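Local coordinates for B12-binding domain-containing protein (Kitasatospora setae, PDB 6WTE) that binds cobalamin and a [4Fe-4S] cluster and, as the radical SAM methylase TsrM, transfers methyl groups by a non-radical route, at residues E92-T97 against G120-V125; A114-F119 against I153-R158; E255-A260 against V289-A294. All blocks are in the same frame, centred on the assembly; numbering follows the deposited sequence.

Contact 1: E92-T97 against G120-V125; sequences EIRRLT and GIEYGV
Arg-94, on the last turns of helix 83-96, reaches the loop 120-122 of the cobalamin-binding domain and closes a bidentate salt bridge with Glu-122, next to the Schellman motif that ends helix 112-119. In that motif Gly-120, with positive phi, is the C-prime residue, and Ile-121 N and Gly-120 N turn back to Val-116 O and Glu-117 O.

The charged part is an end-on grip. Arg-94 NH1 donates to Glu-122 OE1 at 2.7 Å, and Arg-94 NH2 to Glu-122 OE2 at 2.8 Å; both bonds are nearly straight. Each oxygen lies close to the guanidinium plane, but the two flat groups are twisted 37° apart, so OE2 is approached from above the carboxylate plane, whereas OE1 is met on its syn side. A bend at chi3 of Arg-94 (69°) and another at chi2 of Glu-122 (80°) bring the two groups together from opposite directions. Glu-122 OE1 also accepts from Val-101 N, which ties the pair to strand 101-104.

The remaining interactions are van der Waals and electrostatic. Ile-121 CA lies 4.0 Å from Arg-94 NH1, over a guanidinium face. The same face carries a carbonyl that makes no hydrogen bond to the arginine: Gly-120 O sits over the centre of the group, 3.3 Å from Arg-94 CZ.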
loop_
_atom_site.group_PDB
_atom_site.type_symbol
_atom_site.label_atom_id
_atom_site.label_comp_id
_atom_site.label_asym_id
_atom_site.label_seq_id
_atom_site.Cartn_x
_atom_site.Cartn_y
_atom_site.Cartn_z
ATOM N N GLU A 92 -9.336 -0.898 23.183
ATOM C CA GLU A 92 -10.696 -0.519 23.560
ATOM C C GLU A 92 -11.708 -1.574 23.124
ATOM O O GLU A 92 -12.642 -1.891 23.872
ATOM C CB GLU A 92 -11.042 0.848 22.968
ATOM C CG GLU A 92 -12.388 1.397 23.422
ATOM C CD GLU A 92 -12.433 1.717 24.911
ATOM O OE1 GLU A 92 -11.370 1.971 25.513
ATOM O OE2 GLU A 92 -13.544 1.714 25.479
ATOM N N ILE A 93 -11.541 -2.130 21.921
ATOM C CA ILE A 93 -12.430 -3.195 21.459
ATOM C C ILE A 93 -12.453 -4.341 22.465
ATOM O O ILE A 93 -13.521 -4.835 22.847
ATOM C CB ILE A 93 -12.009 -3.685 20.063
ATOM C CG1 ILE A 93 -12.405 -2.668 18.988
ATOM C CG2 ILE A 93 -12.638 -5.035 19.766
ATOM C CD1 ILE A 93 -11.778 -2.950 17.617
ATOM N N ARG A 94 -11.272 -4.771 22.916
ATOM C CA ARG A 94 -11.183 -5.919 23.810
ATOM C C ARG A 94 -11.725 -5.619 25.200
ATOM O O ARG A 94 -12.020 -6.556 25.948
ATOM C CB ARG A 94 -9.737 -6.409 23.889
ATOM C CG ARG A 94 -9.226 -6.901 22.541
ATOM C CD ARG A 94 -7.806 -7.426 22.605
ATOM N NE ARG A 94 -7.701 -8.673 23.359
ATOM C CZ ARG A 94 -8.026 -9.866 22.866
ATOM N NH1 ARG A 94 -8.495 -9.971 21.627
ATOM N NH2 ARG A 94 -7.891 -10.954 23.610
ATOM N N ARG A 95 -11.852 -4.341 25.568
ATOM C CA ARG A 95 -12.549 -3.995 26.802
ATOM C C ARG A 95 -14.056 -4.159 26.676
ATOM O O ARG A 95 -14.739 -4.292 27.699
ATOM C CB ARG A 95 -12.225 -2.555 27.224
ATOM C CG ARG A 95 -10.787 -2.352 27.693
ATOM C CD ARG A 95 -10.608 -1.015 28.409
ATOM N NE ARG A 95 -9.200 -0.624 28.492
ATOM C CZ ARG A 95 -8.773 0.625 28.659
ATOM N NH1 ARG A 95 -9.643 1.621 28.756
ATOM N NH2 ARG A 95 -7.472 0.881 28.723
ATOM N N LEU A 96 -14.578 -4.185 25.450
ATOM C CA LEU A 96 -16.009 -4.163 25.187
ATOM C C LEU A 96 -16.579 -5.509 24.762
ATOM O O LEU A 96 -17.804 -5.687 24.811
ATOM C CB LEU A 96 -16.319 -3.124 24.100
ATOM C CG LEU A 96 -15.890 -1.686 24.407
ATOM C CD1 LEU A 96 -16.031 -0.800 23.167
ATOM C CD2 LEU A 96 -16.703 -1.119 25.559
ATOM N N THR A 97 -15.738 -6.454 24.348
ATOM C CA THR A 97 -16.219 -7.750 23.893
ATOM C C THR A 97 -15.164 -8.802 24.189
ATOM O O THR A 97 -13.964 -8.512 24.210
ATOM C CB THR A 97 -16.543 -7.749 22.390
ATOM O OG1 THR A 97 -16.989 -9.055 21.993
ATOM C CG2 THR A 97 -15.301 -7.372 21.567
ATOM N N GLY A 120 -1.991 -8.024 20.850
ATOM C CA GLY A 120 -2.590 -8.902 21.838
ATOM C C GLY A 120 -3.863 -9.566 21.374
ATOM O O GLY A 120 -4.776 -9.773 22.182
ATOM N N ILE A 121 -3.956 -9.903 20.093
ATOM C CA ILE A 121 -5.183 -10.431 19.512
ATOM C C ILE A 121 -5.018 -11.925 19.261
ATOM O O ILE A 121 -3.916 -12.470 19.291
ATOM C CB ILE A 121 -5.586 -9.687 18.222
ATOM C CG1 ILE A 121 -4.491 -9.810 17.149
ATOM C CG2 ILE A 121 -5.891 -8.235 18.534
ATOM C CD1 ILE A 121 -4.835 -9.116 15.808
ATOM N N GLU A 122 -6.147 -12.590 19.004
ATOM C CA GLU A 122 -6.163 -14.043 18.893
ATOM C C GLU A 122 -5.612 -14.541 17.564
ATOM O O GLU A 122 -4.910 -15.559 17.526
ATOM C CB GLU A 122 -7.590 -14.560 19.083
ATOM C CG GLU A 122 -8.067 -14.625 20.528
ATOM C CD GLU A 122 -8.530 -13.289 21.086
ATOM O OE1 GLU A 122 -8.701 -12.316 20.321
ATOM O OE2 GLU A 122 -8.753 -13.222 22.308
ATOM N N TYR A 123 -5.932 -13.863 16.460
ATOM C CA TYR A 123 -5.680 -14.423 15.141
ATOM C C TYR A 123 -5.138 -13.362 14.203
ATOM O O TYR A 123 -5.397 -12.167 14.358
ATOM C CB TYR A 123 -6.945 -15.038 14.525
ATOM C CG TYR A 123 -7.584 -16.056 15.424
ATOM C CD1 TYR A 123 -6.919 -17.228 15.749
ATOM C CD2 TYR A 123 -8.848 -15.838 15.960
ATOM C CE1 TYR A 123 -7.494 -18.168 16.585
ATOM C CE2 TYR A 123 -9.432 -16.769 16.795
ATOM C CZ TYR A 123 -8.750 -17.930 17.106
ATOM O OH TYR A 123 -9.325 -18.860 17.937
ATOM N N GLY A 124 -4.412 -13.833 13.196
ATOM C CA GLY A 124 -3.924 -12.966 12.145
ATOM C C GLY A 124 -3.922 -13.680 10.810
ATOM O O GLY A 124 -3.880 -14.909 10.731
ATOM N N VAL A 125 -3.973 -12.880 9.746
ATOM C CA VAL A 125 -3.945 -13.396 8.383
ATOM C C VAL A 125 -2.903 -12.619 7.597
ATOM O O VAL A 125 -2.863 -11.385 7.663
ATOM C CB VAL A 125 -5.321 -13.294 7.695
ATOM C CG1 VAL A 125 -5.222 -13.753 6.255
ATOM C CG2 VAL A 125 -6.357 -14.134 8.448
#

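Contact 2: A114-F119 against I153-R158; sequences ALVEYF and IRNTER
No direct hydrogen bond crosses between Val-116 and Glu-117 of helix 112-119 and Asn-155 of strand 153-156; a water links Glu-117 O to Asn-155 ND2 instead. It donates to Glu-117 O at 2.9 Å and accepts from Asn-155 ND2 at 3.0 Å. The same amide nitrogen bonds Ile-121 O, so one carboxamide serves both the water and the turn after the helix. Val-116 O, 3.5 Å from Asn-155 ND2, is badly angled for a bond.

The apolar part centres on Val-116, whose two methyls divide the work. With chi1 at 165°, CG1 faces Asn-155 and touches its CB at 3.5 Å, the two side chains sliding past each other in opposite directions. CG2 meets Ile-153 CG2 at 4.1 Å. Glu-117 CG comes 4.2 Å from Asn-155 OD1, the two side chains crossing at a slant with carboxylate and amide planes nearly parallel (1°); Glu-117 OE2 accepts from Ala-160 N.

The helix and strand axes are 8.8 Å apart at closest approach and their directions differ by 40°. This is a helix packed on a strand that extends the sheet antiparallel beyond 123-124, part of the alpha/beta architecture of the B12-binding domain.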
loop_
_atom_site.group_PDB
_atom_site.type_symbol
_atom_site.label_atom_id
_atom_site.label_comp_id
_atom_site.label_asym_id
_atom_site.label_seq_id
_atom_site.Cartn_x
_atom_site.Cartn_y
_atom_site.Cartn_z
ATOM N N ALA A 114 4.525 -10.274 14.467
ATOM C CA ALA A 114 4.824 -9.211 15.420
ATOM C C ALA A 114 3.564 -8.456 15.807
ATOM O O ALA A 114 3.374 -8.106 16.974
ATOM C CB ALA A 114 5.860 -8.250 14.835
ATOM N N LEU A 115 2.687 -8.192 14.837
ATOM C CA LEU A 115 1.511 -7.391 15.134
ATOM C C LEU A 115 0.463 -8.186 15.903
ATOM O O LEU A 115 -0.208 -7.629 16.778
ATOM C CB LEU A 115 0.929 -6.816 13.840
ATOM C CG LEU A 115 1.799 -5.693 13.273
ATOM C CD1 LEU A 115 1.162 -5.076 12.028
ATOM C CD2 LEU A 115 2.038 -4.631 14.337
ATOM N N VAL A 116 0.300 -9.481 15.603
ATOM C CA VAL A 116 -0.599 -10.294 16.418
ATOM C C VAL A 116 -0.180 -10.222 17.882
ATOM O O VAL A 116 -1.007 -10.016 18.778
ATOM C CB VAL A 116 -0.637 -11.752 15.920
ATOM C CG1 VAL A 116 -1.270 -12.636 16.979
ATOM C CG2 VAL A 116 -1.440 -11.875 14.634
ATOM N N GLU A 117 1.126 -10.348 18.142
ATOM C CA GLU A 117 1.606 -10.319 19.520
ATOM C C GLU A 117 1.543 -8.911 20.105
ATOM O O GLU A 117 1.158 -8.735 21.268
ATOM C CB GLU A 117 3.028 -10.888 19.585
ATOM C CG GLU A 117 3.127 -12.318 19.049
ATOM C CD GLU A 117 4.451 -12.991 19.367
ATOM O OE1 GLU A 117 5.295 -12.360 20.033
ATOM O OE2 GLU A 117 4.654 -14.146 18.929
ATOM N N TYR A 118 1.908 -7.896 19.314
ATOM C CA TYR A 118 1.871 -6.514 19.792
ATOM C C TYR A 118 0.446 -6.079 20.122
ATOM O O TYR A 118 0.198 -5.454 21.159
ATOM C CB TYR A 118 2.480 -5.594 18.731
ATOM C CG TYR A 118 2.425 -4.111 19.025
ATOM C CD1 TYR A 118 3.211 -3.544 20.023
ATOM C CD2 TYR A 118 1.615 -3.267 18.275
ATOM C CE1 TYR A 118 3.177 -2.181 20.272
ATOM C CE2 TYR A 118 1.573 -1.898 18.518
ATOM C CZ TYR A 118 2.354 -1.365 19.512
ATOM O OH TYR A 118 2.309 -0.012 19.746
ATOM N N PHE A 119 -0.503 -6.389 19.236
ATOM C CA PHE A 119 -1.896 -6.011 19.470
ATOM C C PHE A 119 -2.553 -6.858 20.548
ATOM O O PHE A 119 -3.589 -6.454 21.093
ATOM C CB PHE A 119 -2.711 -6.139 18.185
ATOM C CG PHE A 119 -2.341 -5.149 17.111
ATOM C CD1 PHE A 119 -1.849 -3.893 17.428
ATOM C CD2 PHE A 119 -2.521 -5.476 15.781
ATOM C CE1 PHE A 119 -1.528 -2.980 16.424
ATOM C CE2 PHE A 119 -2.202 -4.580 14.781
ATOM C CZ PHE A 119 -1.702 -3.329 15.107
ATOM N N ILE A 153 -2.724 -17.496 11.358
ATOM C CA ILE A 153 -1.799 -17.225 12.458
ATOM C C ILE A 153 -2.598 -17.196 13.753
ATOM O O ILE A 153 -3.617 -16.500 13.848
ATOM C CB ILE A 153 -1.054 -15.896 12.239
ATOM C CG1 ILE A 153 -0.257 -15.933 10.933
ATOM C CG2 ILE A 153 -0.142 -15.578 13.421
ATOM C CD1 ILE A 153 0.361 -14.603 10.569
ATOM N N ARG A 154 -2.142 -17.957 14.753
ATOM C CA ARG A 154 -2.835 -18.072 16.028
ATOM C C ARG A 154 -1.904 -17.657 17.158
ATOM O O ARG A 154 -0.779 -18.156 17.265
ATOM C CB ARG A 154 -3.359 -19.494 16.248
ATOM C CG ARG A 154 -4.239 -19.968 15.100
ATOM C CD ARG A 154 -4.988 -21.253 15.416
ATOM N NE ARG A 154 -4.234 -22.206 16.214
ATOM C CZ ARG A 154 -4.796 -23.141 16.971
ATOM N NH1 ARG A 154 -6.121 -23.234 17.042
ATOM N NH2 ARG A 154 -4.041 -23.977 17.663
ATOM N N ASN A 155 -2.379 -16.747 17.997
ATOM C CA ASN A 155 -1.589 -16.240 19.117
ATOM C C ASN A 155 -1.674 -17.230 20.268
ATOM O O ASN A 155 -2.681 -17.287 20.981
ATOM C CB ASN A 155 -2.092 -14.869 19.547
ATOM C CG ASN A 155 -1.072 -14.098 20.362
ATOM O OD1 ASN A 155 0.015 -14.594 20.646
ATOM N ND2 ASN A 155 -1.421 -12.870 20.738
ATOM N N THR A 156 -0.633 -18.034 20.445
ATOM C CA THR A 156 -0.608 -18.934 21.588
ATOM C C THR A 156 0.043 -18.248 22.784
ATOM O O THR A 156 0.592 -17.150 22.688
ATOM C CB THR A 156 0.142 -20.221 21.259
ATOM O OG1 THR A 156 1.549 -19.983 21.365
ATOM C CG2 THR A 156 -0.187 -20.686 19.850
ATOM N N GLU A 157 0.025 -18.938 23.925
ATOM C CA GLU A 157 0.634 -18.369 25.119
ATOM C C GLU A 157 2.138 -18.178 24.971
ATOM O O GLU A 157 2.719 -17.341 25.669
ATOM C CB GLU A 157 0.324 -19.255 26.323
ATOM C CG GLU A 157 -1.152 -19.304 26.659
ATOM C CD GLU A 157 -1.432 -20.051 27.947
ATOM O OE1 GLU A 157 -1.639 -21.283 27.890
ATOM O OE2 GLU A 157 -1.438 -19.405 29.014
ATOM N N ARG A 158 2.784 -18.916 24.071
ATOM C CA ARG A 158 4.218 -18.789 23.863
ATOM C C ARG A 158 4.553 -17.994 22.607
ATOM O O ARG A 158 5.725 -17.924 22.221
ATOM C CB ARG A 158 4.869 -20.171 23.800
ATOM C CG ARG A 158 4.406 -21.016 22.638
ATOM C CD ARG A 158 5.235 -22.282 22.503
ATOM N NE ARG A 158 5.256 -22.765 21.125
ATOM C CZ ARG A 158 4.269 -23.453 20.559
ATOM N NH1 ARG A 158 4.375 -23.850 19.298
ATOM N NH2 ARG A 158 3.172 -23.738 21.252
HETATM O O HOH W 1 0.115 -11.049 22.580
#

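Contact 3: E255-A260 against V289-A294; sequences EMESLA and VRRRHA
Glu-257 of helix 249-261 and Arg-291 of helix 278-294 make a one-bond salt bridge between two helices that precede and follow strand 266-269 in the parallel beta/alpha core of this TIM-barrel-like radical SAM family. Only 75 Å² is buried between the segments, and the closest CA pair, Glu-257 and Arg-291, is 9.4 Å apart, so long side chains span the gap.

The tight part is the bond itself. Arg-291 NH1 donates to Glu-257 OE1 at 2.9 Å, with an N-H...O angle of 152°. The oxygen lies near the guanidinium plane, yet the carboxylate is turned almost perpendicular (88°), and NH1 approaches from above the carboxylate plane. Arg-291 CD adds a contact of 3.5 Å to the same Glu-257 OE1. The arginine chain is extended from CG to NE, and Glu-257 has its CG trans to the backbone nitrogen (chi1 -167°), which together carry the charged ends across.

The loose part is all the rest: no other residue of the two segments touches across, and the site is at the protein surface. Outside partners add ties: Arg-291 NH1 also pairs with Asp-254 OD1, its NE with Glu-287 OE2, and Glu-257 OE1 accepts from Asn-298 ND2. With a methionine in place of Arg-291, Glu-257 and Asp-254 would probably lose this cationic partner, while Glu-287 would keep Arg-290. The chemistry implies an electrostatic link: one guanidinium shared by three carboxylates, whose charge it probably neutralises only in part.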
loop_
_atom_site.group_PDB
_atom_site.type_symbol
_atom_site.label_atom_id
_atom_site.label_comp_id
_atom_site.label_asym_id
_atom_site.label_seq_id
_atom_site.Cartn_x
_atom_site.Cartn_y
_atom_site.Cartn_z
ATOM N N GLU A 255 -17.790 -4.801 -11.485
ATOM C CA GLU A 255 -17.549 -3.959 -10.318
ATOM C C GLU A 255 -17.267 -2.515 -10.712
ATOM O O GLU A 255 -17.794 -1.582 -10.092
ATOM C CB GLU A 255 -16.385 -4.526 -9.512
ATOM C CG GLU A 255 -16.083 -3.772 -8.236
ATOM C CD GLU A 255 -15.063 -4.505 -7.385
ATOM O OE1 GLU A 255 -14.893 -5.722 -7.602
ATOM O OE2 GLU A 255 -14.441 -3.872 -6.511
ATOM N N MET A 256 -16.420 -2.312 -11.728
ATOM C CA MET A 256 -16.156 -0.963 -12.216
ATOM C C MET A 256 -17.430 -0.308 -12.719
ATOM O O MET A 256 -17.650 0.887 -12.498
ATOM C CB MET A 256 -15.111 -0.996 -13.330
ATOM C CG MET A 256 -13.778 -1.545 -12.878
ATOM S SD MET A 256 -12.613 -1.711 -14.239
ATOM C CE MET A 256 -12.210 0.011 -14.543
ATOM N N GLU A 257 -18.279 -1.080 -13.401
ATOM C CA GLU A 257 -19.538 -0.537 -13.893
ATOM C C GLU A 257 -20.438 -0.132 -12.736
ATOM O O GLU A 257 -21.097 0.911 -12.791
ATOM C CB GLU A 257 -20.233 -1.563 -14.792
ATOM C CG GLU A 257 -21.385 -1.008 -15.608
ATOM C CD GLU A 257 -21.969 -2.038 -16.551
ATOM O OE1 GLU A 257 -21.190 -2.710 -17.262
ATOM O OE2 GLU A 257 -23.208 -2.173 -16.585
ATOM N N SER A 258 -20.457 -0.939 -11.667
ATOM C CA SER A 258 -21.255 -0.611 -10.489
ATOM C C SER A 258 -20.769 0.675 -9.834
ATOM O O SER A 258 -21.578 1.519 -9.430
ATOM C CB SER A 258 -21.213 -1.762 -9.484
ATOM O OG SER A 258 -22.002 -1.456 -8.343
ATOM N N LEU A 259 -19.450 0.842 -9.721
ATOM C CA LEU A 259 -18.900 2.098 -9.222
ATOM C C LEU A 259 -19.337 3.270 -10.097
ATOM O O LEU A 259 -19.844 4.281 -9.597
ATOM C CB LEU A 259 -17.377 2.013 -9.166
ATOM C CG LEU A 259 -16.803 1.074 -8.105
ATOM C CD1 LEU A 259 -15.285 0.966 -8.227
ATOM C CD2 LEU A 259 -17.210 1.568 -6.721
ATOM N N ALA A 260 -19.170 3.137 -11.417
ATOM C CA ALA A 260 -19.506 4.237 -12.315
ATOM C C ALA A 260 -20.989 4.573 -12.258
ATOM O O ALA A 260 -21.365 5.743 -12.400
ATOM C CB ALA A 260 -19.102 3.895 -13.748
ATOM N N VAL A 289 -13.636 -1.430 -23.143
ATOM C CA VAL A 289 -13.920 -0.750 -24.402
ATOM C C VAL A 289 -15.145 -1.354 -25.069
ATOM O O VAL A 289 -16.001 -0.636 -25.601
ATOM C CB VAL A 289 -12.687 -0.809 -25.322
ATOM C CG1 VAL A 289 -13.041 -0.329 -26.726
ATOM C CG2 VAL A 289 -11.564 0.020 -24.735
ATOM N N ARG A 290 -15.256 -2.684 -25.037
ATOM C CA ARG A 290 -16.381 -3.342 -25.690
ATOM C C ARG A 290 -17.703 -2.937 -25.054
ATOM O O ARG A 290 -18.678 -2.665 -25.763
ATOM C CB ARG A 290 -16.216 -4.862 -25.632
ATOM C CG ARG A 290 -17.308 -5.620 -26.374
ATOM C CD ARG A 290 -17.386 -7.083 -25.950
ATOM N NE ARG A 290 -17.877 -7.241 -24.581
ATOM C CZ ARG A 290 -19.160 -7.167 -24.235
ATOM N NH1 ARG A 290 -20.084 -6.929 -25.158
ATOM N NH2 ARG A 290 -19.523 -7.325 -22.969
ATOM N N ARG A 291 -17.751 -2.861 -23.721
ATOM C CA ARG A 291 -18.990 -2.455 -23.063
ATOM C C ARG A 291 -19.314 -0.996 -23.344
ATOM O O ARG A 291 -20.481 -0.644 -23.566
ATOM C CB ARG A 291 -18.893 -2.688 -21.560
ATOM C CG ARG A 291 -18.826 -4.144 -21.166
ATOM C CD ARG A 291 -19.184 -4.305 -19.714
ATOM N NE ARG A 291 -18.828 -5.625 -19.220
ATOM C CZ ARG A 291 -19.111 -6.064 -18.001
ATOM N NH1 ARG A 291 -19.764 -5.282 -17.149
ATOM N NH2 ARG A 291 -18.733 -7.280 -17.632
ATOM N N ARG A 292 -18.296 -0.131 -23.332
ATOM C CA ARG A 292 -18.514 1.281 -23.629
ATOM C C ARG A 292 -19.119 1.452 -25.014
ATOM O O ARG A 292 -20.085 2.205 -25.201
ATOM C CB ARG A 292 -17.192 2.042 -23.521
ATOM C CG ARG A 292 -16.759 2.327 -22.090
ATOM C CD ARG A 292 -15.315 2.812 -22.026
ATOM N NE ARG A 292 -15.063 3.949 -22.910
ATOM C CZ ARG A 292 -14.693 5.158 -22.493
ATOM N NH1 ARG A 292 -14.481 6.129 -23.371
ATOM N NH2 ARG A 292 -14.540 5.402 -21.205
ATOM N N HIS A 293 -18.573 0.741 -25.998
ATOM C CA HIS A 293 -19.057 0.884 -27.363
ATOM C C HIS A 293 -20.430 0.252 -27.545
ATOM O O HIS A 293 -21.240 0.761 -28.325
ATOM C CB HIS A 293 -18.043 0.273 -28.327
ATOM C CG HIS A 293 -16.784 1.077 -28.454
ATOM N ND1 HIS A 293 -16.003 1.066 -29.589
ATOM C CD2 HIS A 293 -16.166 1.907 -27.580
ATOM C CE1 HIS A 293 -14.961 1.860 -29.412
ATOM N NE2 HIS A 293 -15.036 2.381 -28.202
ATOM N N ALA A 294 -20.716 -0.838 -26.827
ATOM C CA ALA A 294 -21.969 -1.565 -27.018
ATOM C C ALA A 294 -23.183 -0.782 -26.531
ATOM O O ALA A 294 -24.297 -1.013 -27.015
ATOM C CB ALA A 294 -21.904 -2.914 -26.303
#

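How the contacts relate
Contacts 1 and 2 are neighbours, with centres about 11 Å apart, and their segments alternate along the chain: 92-97, 114-119, 120-125, 153-158. Helix 112-119 leads directly into strand 123-124, and this strand pairs with 153-156 in the mixed sheet, through Glu-122 O to Asn-155 N and Gly-124 N to Ile-153 O. From helices 83-96 and 112-119, the two contacts thus reach neighbouring strands of one seven-strand sheet. Contact 3 follows later in the chain, about 40 Å from contact 1 and 43 Å from contact 2 between centres, and touches neither. Contacts 1 and 3 lie in the B12-binding and radical SAM ranges respectively, and cobalamin is bound by residues of both.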